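Local structure of arylsulfatase (Pseudoalteromonas sp. MB47, 7AJ0) at residues V59-W64 against S324-N329; P67-G72 against N82-A87; G149-L154 against G172-Y177. The protein probably hydrolyses sulfate esters of the algal polysaccharide fucoidan in an exo-acting manner, as a calcium-binding sulfatase of the alkaline phosphatase clan. One frame throughout, in Å; residues are numbered along the deposited sequence.

In the fold
All three contacts belong to the sulfatase fold and differ in their distance from the metal. Interaction 1 joins the ends of strands 53-59 and 318-324 and holds the calcium ion; Cys102 completes the site. Interaction 2, centred about 15 Å from the centre of interaction 1, folds the chain leaving that site against helix 81-88, and the two touch where Trp64 meets Tyr70. Interaction 3 lies farther along the same sheet: strand 262-267 stands between strands 53-59 and 151-155. Its centre is about 24 Å from that of interaction 1, yet the Leu154 side chain is about 13 Å from calcium. Interactions 2 and 3 do not touch, their nearest atoms being about 17 Å apart.

Interaction 1. Residues V59-W64 against S324-N329. With CA (calcium ion), chain G.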
# COMPACT_ATOMS: atom_id res chain seq x y z
N VAL A 59 10.24 -1.37 -34.81
CA VAL A 59 11.17 -1.20 -33.71
C VAL A 59 10.70 -2.06 -32.54
O VAL A 59 9.50 -2.23 -32.31
CB VAL A 59 11.27 0.28 -33.30
CG1 VAL A 59 12.39 0.47 -32.28
CG2 VAL A 59 11.51 1.15 -34.52
N ASP A 60 11.66 -2.61 -31.80
CA ASP A 60 11.37 -3.55 -30.72
C ASP A 60 11.26 -2.80 -29.40
O ASP A 60 12.15 -2.03 -29.04
CB ASP A 60 12.47 -4.61 -30.65
CG ASP A 60 12.05 -5.83 -29.85
OD1 ASP A 60 10.91 -5.86 -29.35
OD2 ASP A 60 12.87 -6.77 -29.73
N ASP A 61 10.15 -3.02 -28.69
CA ASP A 61 9.95 -2.50 -27.34
C ASP A 61 10.06 -0.98 -27.30
O ASP A 61 10.60 -0.40 -26.35
CB ASP A 61 10.95 -3.13 -26.36
CG ASP A 61 10.69 -4.61 -26.14
OD1 ASP A 61 9.74 -5.15 -26.75
OD2 ASP A 61 11.43 -5.24 -25.36
N LEU A 62 9.52 -0.32 -28.32
CA LEU A 62 9.53 1.13 -28.40
C LEU A 62 8.25 1.69 -27.80
O LEU A 62 7.15 1.27 -28.17
CB LEU A 62 9.67 1.59 -29.85
CG LEU A 62 9.84 3.10 -30.07
CD1 LEU A 62 11.25 3.53 -29.69
CD2 LEU A 62 9.52 3.48 -31.50
N GLY A 63 8.39 2.63 -26.87
CA GLY A 63 7.24 3.20 -26.21
C GLY A 63 6.52 4.23 -27.07
O GLY A 63 7.08 4.83 -27.99
N TRP A 64 5.24 4.44 -26.73
CA TRP A 64 4.41 5.38 -27.46
C TRP A 64 5.05 6.76 -27.54
O TRP A 64 4.93 7.45 -28.56
CB TRP A 64 3.04 5.48 -26.78
CG TRP A 64 1.99 6.24 -27.54
CD1 TRP A 64 1.08 5.72 -28.41
CD2 TRP A 64 1.73 7.65 -27.48
NE1 TRP A 64 0.27 6.72 -28.90
CE2 TRP A 64 0.65 7.91 -28.34
CE3 TRP A 64 2.31 8.72 -26.78
CZ2 TRP A 64 0.14 9.19 -28.53
CZ3 TRP A 64 1.80 9.99 -26.96
CH2 TRP A 64 0.72 10.21 -27.83
N SER A 324 5.90 -0.10 -33.58
CA SER A 324 6.54 -0.93 -32.58
C SER A 324 5.75 -2.22 -32.41
O SER A 324 4.61 -2.34 -32.89
CB SER A 324 6.65 -0.18 -31.24
OG SER A 324 7.14 -1.03 -30.22
N ASP A 325 6.35 -3.19 -31.72
CA ASP A 325 5.66 -4.45 -31.46
C ASP A 325 5.03 -4.51 -30.08
O ASP A 325 4.13 -5.32 -29.86
CB ASP A 325 6.62 -5.63 -31.65
CG ASP A 325 7.59 -5.78 -30.50
OD1 ASP A 325 7.99 -4.77 -29.88
OD2 ASP A 325 7.97 -6.94 -30.22
N ASN A 326 5.47 -3.67 -29.14
CA ASN A 326 4.83 -3.58 -27.83
C ASN A 326 5.42 -2.38 -27.10
O ASN A 326 6.30 -1.69 -27.62
CB ASN A 326 5.00 -4.87 -27.03
CG ASN A 326 6.43 -5.35 -26.99
OD1 ASN A 326 6.78 -6.34 -27.63
ND2 ASN A 326 7.27 -4.64 -26.24
N GLY A 327 4.91 -2.13 -25.90
CA GLY A 327 5.34 -0.99 -25.12
C GLY A 327 6.69 -1.20 -24.49
O GLY A 327 7.35 -2.24 -24.65
N PRO A 328 7.12 -0.21 -23.72
CA PRO A 328 8.48 -0.25 -23.16
C PRO A 328 8.65 -1.38 -22.15
O PRO A 328 7.74 -1.69 -21.38
CB PRO A 328 8.63 1.12 -22.49
CG PRO A 328 7.23 1.52 -22.14
CD PRO A 328 6.35 0.95 -23.23
N ASN A 329 9.83 -1.99 -22.17
CA ASN A 329 10.19 -3.03 -21.22
C ASN A 329 10.77 -2.34 -19.98
O ASN A 329 11.98 -2.18 -19.84
CB ASN A 329 11.19 -4.00 -21.83
CG ASN A 329 11.49 -5.18 -20.92
OD1 ASN A 329 11.12 -5.17 -19.74
ND2 ASN A 329 12.15 -6.19 -21.46
CA CA G . 9.07 -6.54 -28.40
O HOH W 1 12.10 -0.59 -23.90
O HOH W 2 13.58 -5.17 -24.01
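Val59 and Ser324 form the last parallel beta bridge between strands 53-59 and 318-324, with their CA atoms 4.8 Å apart; beyond it the two chains run on as loops and build the calcium site of the sulfatase fold. The bridge ends in a weak bond from Asp325 N to Val59 O, and farther along the loops close up again where Gly63 faces Gly327. The metal sits over the strand ends. Asp60 OD1 binds it at 2.2 Å and Asp61 OD1 at 2.3 Å, while Asp325 supplies both carboxylate oxygens and Asn326 OD1 joins at 2.4 Å. Cys102 SG is the remaining ligand; it lies in the Cys-X-Ser-X-Arg sequence whose cysteine is, in related sulfatases, converted to the catalytic formylglycine. The Asp60 and Asp325 carboxylates stand nearly perpendicular, their planes 77° apart, and three of their four oxygens bind the ion.

Second-shell bonds fix these ligands. Asp61 N points at Asp325 OD1 in a practically straight 3.0 Å bond. Asn326, its CG tucked between backbone N and carbonyl carbon (chi1 50°), turns OD1 to the metal and sends ND2 to Asp61 OD1 at 2.6 Å, approaching from above the carboxylate plane. The same ND2 also donates to Gly327 O in the carbonyl plane, so the amide's rotation is set at both ends. Outside the two segments, Lys157 forms a salt bridge with Asp60 OD2 and Lys345 another with Asp61 OD2. Beyond Gly327, Pro328 CD packs against Gly63 CA. Two waters bridge the loops as well: one accepts a hydrogen bond from Asn329 N and donates to Asp61 O at 2.9 Å.

Interaction 2. Residues P67-G72 against N82-A87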
# COMPACT_ATOMS: atom_id res chain seq x y z
N PRO A 67 9.56 8.65 -29.68
CA PRO A 67 9.90 9.65 -30.69
C PRO A 67 9.52 11.05 -30.24
O PRO A 67 8.55 11.26 -29.51
CB PRO A 67 9.07 9.23 -31.91
CG PRO A 67 8.64 7.82 -31.64
CD PRO A 67 8.53 7.71 -30.15
N GLY A 68 10.31 12.03 -30.69
CA GLY A 68 10.08 13.41 -30.29
C GLY A 68 8.70 13.91 -30.68
O GLY A 68 8.07 14.67 -29.95
N VAL A 69 8.22 13.49 -31.86
CA VAL A 69 6.92 13.95 -32.34
C VAL A 69 5.77 13.37 -31.54
O VAL A 69 4.64 13.85 -31.66
CB VAL A 69 6.80 13.60 -33.84
CG1 VAL A 69 6.60 12.11 -34.03
CG2 VAL A 69 5.66 14.38 -34.47
N TYR A 70 6.02 12.36 -30.71
CA TYR A 70 5.02 11.83 -29.79
C TYR A 70 5.16 12.39 -28.38
O TYR A 70 4.40 11.99 -27.49
CB TYR A 70 5.11 10.30 -29.72
CG TYR A 70 4.37 9.57 -30.81
CD1 TYR A 70 3.03 9.22 -30.66
CD2 TYR A 70 5.01 9.21 -31.99
CE1 TYR A 70 2.35 8.54 -31.64
CE2 TYR A 70 4.33 8.53 -32.99
CZ TYR A 70 3.01 8.20 -32.81
OH TYR A 70 2.34 7.52 -33.80
N GLY A 71 6.11 13.29 -28.15
CA GLY A 71 6.31 13.88 -26.84
C GLY A 71 7.55 13.43 -26.10
O GLY A 71 7.66 13.69 -24.90
N GLY A 72 8.48 12.75 -26.77
CA GLY A 72 9.73 12.36 -26.16
C GLY A 72 10.93 13.00 -26.83
O GLY A 72 11.14 14.21 -26.72
N ASN A 82 14.68 12.02 -38.06
CA ASN A 82 14.16 11.36 -39.25
C ASN A 82 12.77 10.78 -39.01
O ASN A 82 11.88 10.89 -39.87
CB ASN A 82 15.11 10.25 -39.71
CG ASN A 82 16.42 10.79 -40.22
OD1 ASN A 82 16.47 11.50 -41.22
ND2 ASN A 82 17.50 10.45 -39.53
N ILE A 83 12.56 10.15 -37.85
CA ILE A 83 11.24 9.63 -37.53
C ILE A 83 10.24 10.77 -37.40
O ILE A 83 9.08 10.64 -37.81
CB ILE A 83 11.31 8.78 -36.24
CG1 ILE A 83 12.11 7.50 -36.50
CG2 ILE A 83 9.90 8.45 -35.76
CD1 ILE A 83 12.66 6.85 -35.24
N ASP A 84 10.67 11.90 -36.84
CA ASP A 84 9.80 13.06 -36.77
C ASP A 84 9.39 13.52 -38.16
O ASP A 84 8.24 13.91 -38.38
CB ASP A 84 10.49 14.20 -36.01
CG ASP A 84 10.69 13.89 -34.54
OD1 ASP A 84 10.27 12.80 -34.09
OD2 ASP A 84 11.26 14.74 -33.82
N LYS A 85 10.32 13.46 -39.12
CA LYS A 85 10.03 13.95 -40.46
C LYS A 85 9.06 13.03 -41.19
O LYS A 85 8.21 13.49 -41.95
CB LYS A 85 11.34 14.11 -41.23
CG LYS A 85 11.21 14.92 -42.51
CD LYS A 85 12.58 15.30 -43.06
CE LYS A 85 12.48 15.96 -44.43
NZ LYS A 85 11.72 17.24 -44.40
N LEU A 86 9.17 11.71 -40.96
CA LEU A 86 8.17 10.80 -41.50
C LEU A 86 6.77 11.17 -41.01
O LEU A 86 5.81 11.18 -41.79
CB LEU A 86 8.49 9.35 -41.11
CG LEU A 86 9.53 8.57 -41.91
CD1 LEU A 86 9.66 7.15 -41.36
CD2 LEU A 86 9.18 8.54 -43.39
N ALA A 87 6.64 11.47 -39.72
CA ALA A 87 5.33 11.78 -39.16
C ALA A 87 4.82 13.13 -39.64
O ALA A 87 3.65 13.26 -40.02
CB ALA A 87 5.41 11.75 -37.63
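Val69 leans on helix 81-88 from a short 3-10 turn, residues 68-70, in the loop that follows strand 53-59: a 3-10 turn packed on a helix within the sulfatase fold. Its backbone N donates to Asp84 OD1 at 3.1 Å, reaching the oxygen from above the carboxylate plane, 55° out of it. Along the side chain, CB comes next, 3.6 Å from the same Asp84 OD1. CG1, held between backbone N and carbonyl carbon (chi1 73°), also passes that oxygen and then meets Ala87 CB at 3.8 Å, one helical turn on. CG2, the other branch, touches the same methyl more loosely, 4.1 Å from Ala87 CB. The valine and aspartate side chains run antiparallel alongside each other.

Thr80 OG1, just ahead of the helix, bonds to Asp84 OD1 and also accepts from Gly68 N. Beside this polar patch, Pro67 CB rests on Ile83 CG2, and Ile83 and Ala87 carry the packing on to Ile358 of strand 354-360. The turn itself is tied at Pro67 O, which accepts from two donors, the backbone N atoms of Tyr70 and Gly72.

Interaction 3. Residues G149-L154 against G172-Y177; sequences GYKTAL and GFDYFY
Ala153 and Tyr175 pair in register, as do Leu154 and Phe176, making strands 151-154 and 175-177 parallel neighbours in the large mixed sheet of the sulfatase fold; the chain between them crosses over without a helix. The strand axes run 20° apart. The tight part takes in the paired strands and the Thr152-Asp174 grip just before them. Leu154 N donates to Tyr175 O at 3.1 Å, and Leu154 O accepts from Tyr177 N while also lying at the edge of the Phe176 ring. With CG anti to the backbone N in both (chi1 -171° in Leu154, 169° in Phe176), leucine and phenylalanine extend alongside each other, and Leu154 CD2 reaches Phe176 CE1 at 3.8 Å. Leu154 CB also sits over one face of the Phe173 ring. On the other side of the sheet, the CB atoms of Ala153 and Tyr175 touch, and Phe251 of helix 240-258 covers Ala153.

The looser side, partly open to solvent, is the Lys151 side chain. It curls across Asp174 through two successive bends, but NZ stays 4.4 Å from Asp174 OD2, too far for a salt bridge; Lys221 instead pairs with Asp174 OD1. The neighbouring Thr152, by contrast, is gripped reciprocally. Asp174 N donates to Thr152 OG1, a hydroxyl also bonded to Ser146 OG, and makes a weak second bond to Thr152 O. In return Thr152 N meets Asp174 OD2 at 2.9 Å, on the anti side of the carboxylate and 27° out of its plane.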
# COMPACT_ATOMS: atom_id res chain seq x y z
N GLY A 149 3.77 -11.78 -57.44
CA GLY A 149 4.91 -11.10 -58.03
C GLY A 149 5.75 -10.25 -57.09
O GLY A 149 6.72 -9.64 -57.55
N TYR A 150 5.41 -10.19 -55.81
CA TYR A 150 6.23 -9.46 -54.86
C TYR A 150 7.47 -10.27 -54.49
O TYR A 150 7.43 -11.50 -54.41
CB TYR A 150 5.44 -9.16 -53.58
CG TYR A 150 4.52 -7.96 -53.66
CD1 TYR A 150 3.30 -8.04 -54.31
CD2 TYR A 150 4.88 -6.75 -53.08
CE1 TYR A 150 2.46 -6.95 -54.38
CE2 TYR A 150 4.04 -5.66 -53.15
CZ TYR A 150 2.83 -5.76 -53.80
OH TYR A 150 2.00 -4.67 -53.87
N LYS A 151 8.58 -9.57 -54.29
CA LYS A 151 9.73 -10.13 -53.58
C LYS A 151 9.57 -9.77 -52.11
O LYS A 151 9.54 -8.58 -51.75
CB LYS A 151 11.05 -9.60 -54.14
CG LYS A 151 11.35 -10.06 -55.57
CD LYS A 151 11.62 -11.56 -55.65
CE LYS A 151 12.98 -11.94 -55.07
NZ LYS A 151 13.21 -13.42 -55.11
N THR A 152 9.45 -10.78 -51.26
CA THR A 152 9.08 -10.60 -49.86
C THR A 152 10.24 -11.00 -48.96
O THR A 152 10.90 -12.02 -49.19
CB THR A 152 7.84 -11.43 -49.52
OG1 THR A 152 8.14 -12.82 -49.68
CG2 THR A 152 6.69 -11.06 -50.43
N ALA A 153 10.48 -10.20 -47.92
CA ALA A 153 11.59 -10.47 -47.02
C ALA A 153 11.28 -9.96 -45.63
O ALA A 153 10.57 -8.97 -45.45
CB ALA A 153 12.88 -9.81 -47.53
N LEU A 154 11.81 -10.67 -44.64
CA LEU A 154 11.87 -10.20 -43.26
C LEU A 154 13.34 -10.15 -42.88
O LEU A 154 14.04 -11.16 -42.95
CB LEU A 154 11.09 -11.10 -42.31
CG LEU A 154 10.94 -10.54 -40.89
CD1 LEU A 154 9.59 -10.93 -40.31
CD2 LEU A 154 12.07 -11.01 -39.99
N GLY A 172 6.74 -18.54 -46.18
CA GLY A 172 6.19 -17.71 -47.24
C GLY A 172 7.14 -16.66 -47.79
O GLY A 172 7.13 -16.39 -48.99
N PHE A 173 7.95 -16.06 -46.93
CA PHE A 173 8.84 -14.99 -47.37
C PHE A 173 9.93 -15.54 -48.28
O PHE A 173 10.42 -16.66 -48.08
CB PHE A 173 9.47 -14.29 -46.17
CG PHE A 173 8.49 -13.53 -45.32
CD1 PHE A 173 7.81 -14.16 -44.29
CD2 PHE A 173 8.25 -12.18 -45.56
CE1 PHE A 173 6.91 -13.46 -43.51
CE2 PHE A 173 7.34 -11.48 -44.78
CZ PHE A 173 6.68 -12.12 -43.75
N ASP A 174 10.32 -14.75 -49.28
CA ASP A 174 11.37 -15.17 -50.19
C ASP A 174 12.74 -15.15 -49.52
O ASP A 174 13.61 -15.96 -49.87
CB ASP A 174 11.41 -14.26 -51.43
CG ASP A 174 10.15 -14.36 -52.26
OD1 ASP A 174 9.69 -15.50 -52.54
OD2 ASP A 174 9.61 -13.30 -52.65
N TYR A 175 12.95 -14.24 -48.57
CA TYR A 175 14.27 -14.04 -47.99
C TYR A 175 14.14 -13.73 -46.51
O TYR A 175 13.30 -12.92 -46.11
CB TYR A 175 15.00 -12.89 -48.71
CG TYR A 175 16.43 -12.69 -48.27
CD1 TYR A 175 17.37 -13.70 -48.44
CD2 TYR A 175 16.85 -11.49 -47.72
CE1 TYR A 175 18.68 -13.52 -48.05
CE2 TYR A 175 18.17 -11.30 -47.33
CZ TYR A 175 19.08 -12.33 -47.50
OH TYR A 175 20.38 -12.15 -47.11
N PHE A 176 14.97 -14.39 -45.70
CA PHE A 176 15.09 -14.08 -44.28
C PHE A 176 16.55 -13.81 -43.94
O PHE A 176 17.45 -14.49 -44.45
CB PHE A 176 14.57 -15.20 -43.39
CG PHE A 176 14.91 -15.02 -41.93
CD1 PHE A 176 14.49 -13.90 -41.24
CD2 PHE A 176 15.67 -15.97 -41.26
CE1 PHE A 176 14.80 -13.72 -39.91
CE2 PHE A 176 15.98 -15.79 -39.92
CZ PHE A 176 15.55 -14.67 -39.25
N TYR A 177 16.77 -12.83 -43.08
CA TYR A 177 18.11 -12.54 -42.57
C TYR A 177 17.94 -11.84 -41.23
O TYR A 177 17.52 -10.68 -41.19
CB TYR A 177 18.90 -11.67 -43.55
CG TYR A 177 20.35 -11.48 -43.15
CD1 TYR A 177 20.69 -10.72 -42.05
CD2 TYR A 177 21.37 -12.07 -43.88
CE1 TYR A 177 22.01 -10.55 -41.68
CE2 TYR A 177 22.70 -11.90 -43.52
CZ TYR A 177 23.01 -11.14 -42.42
OH TYR A 177 24.32 -10.96 -42.05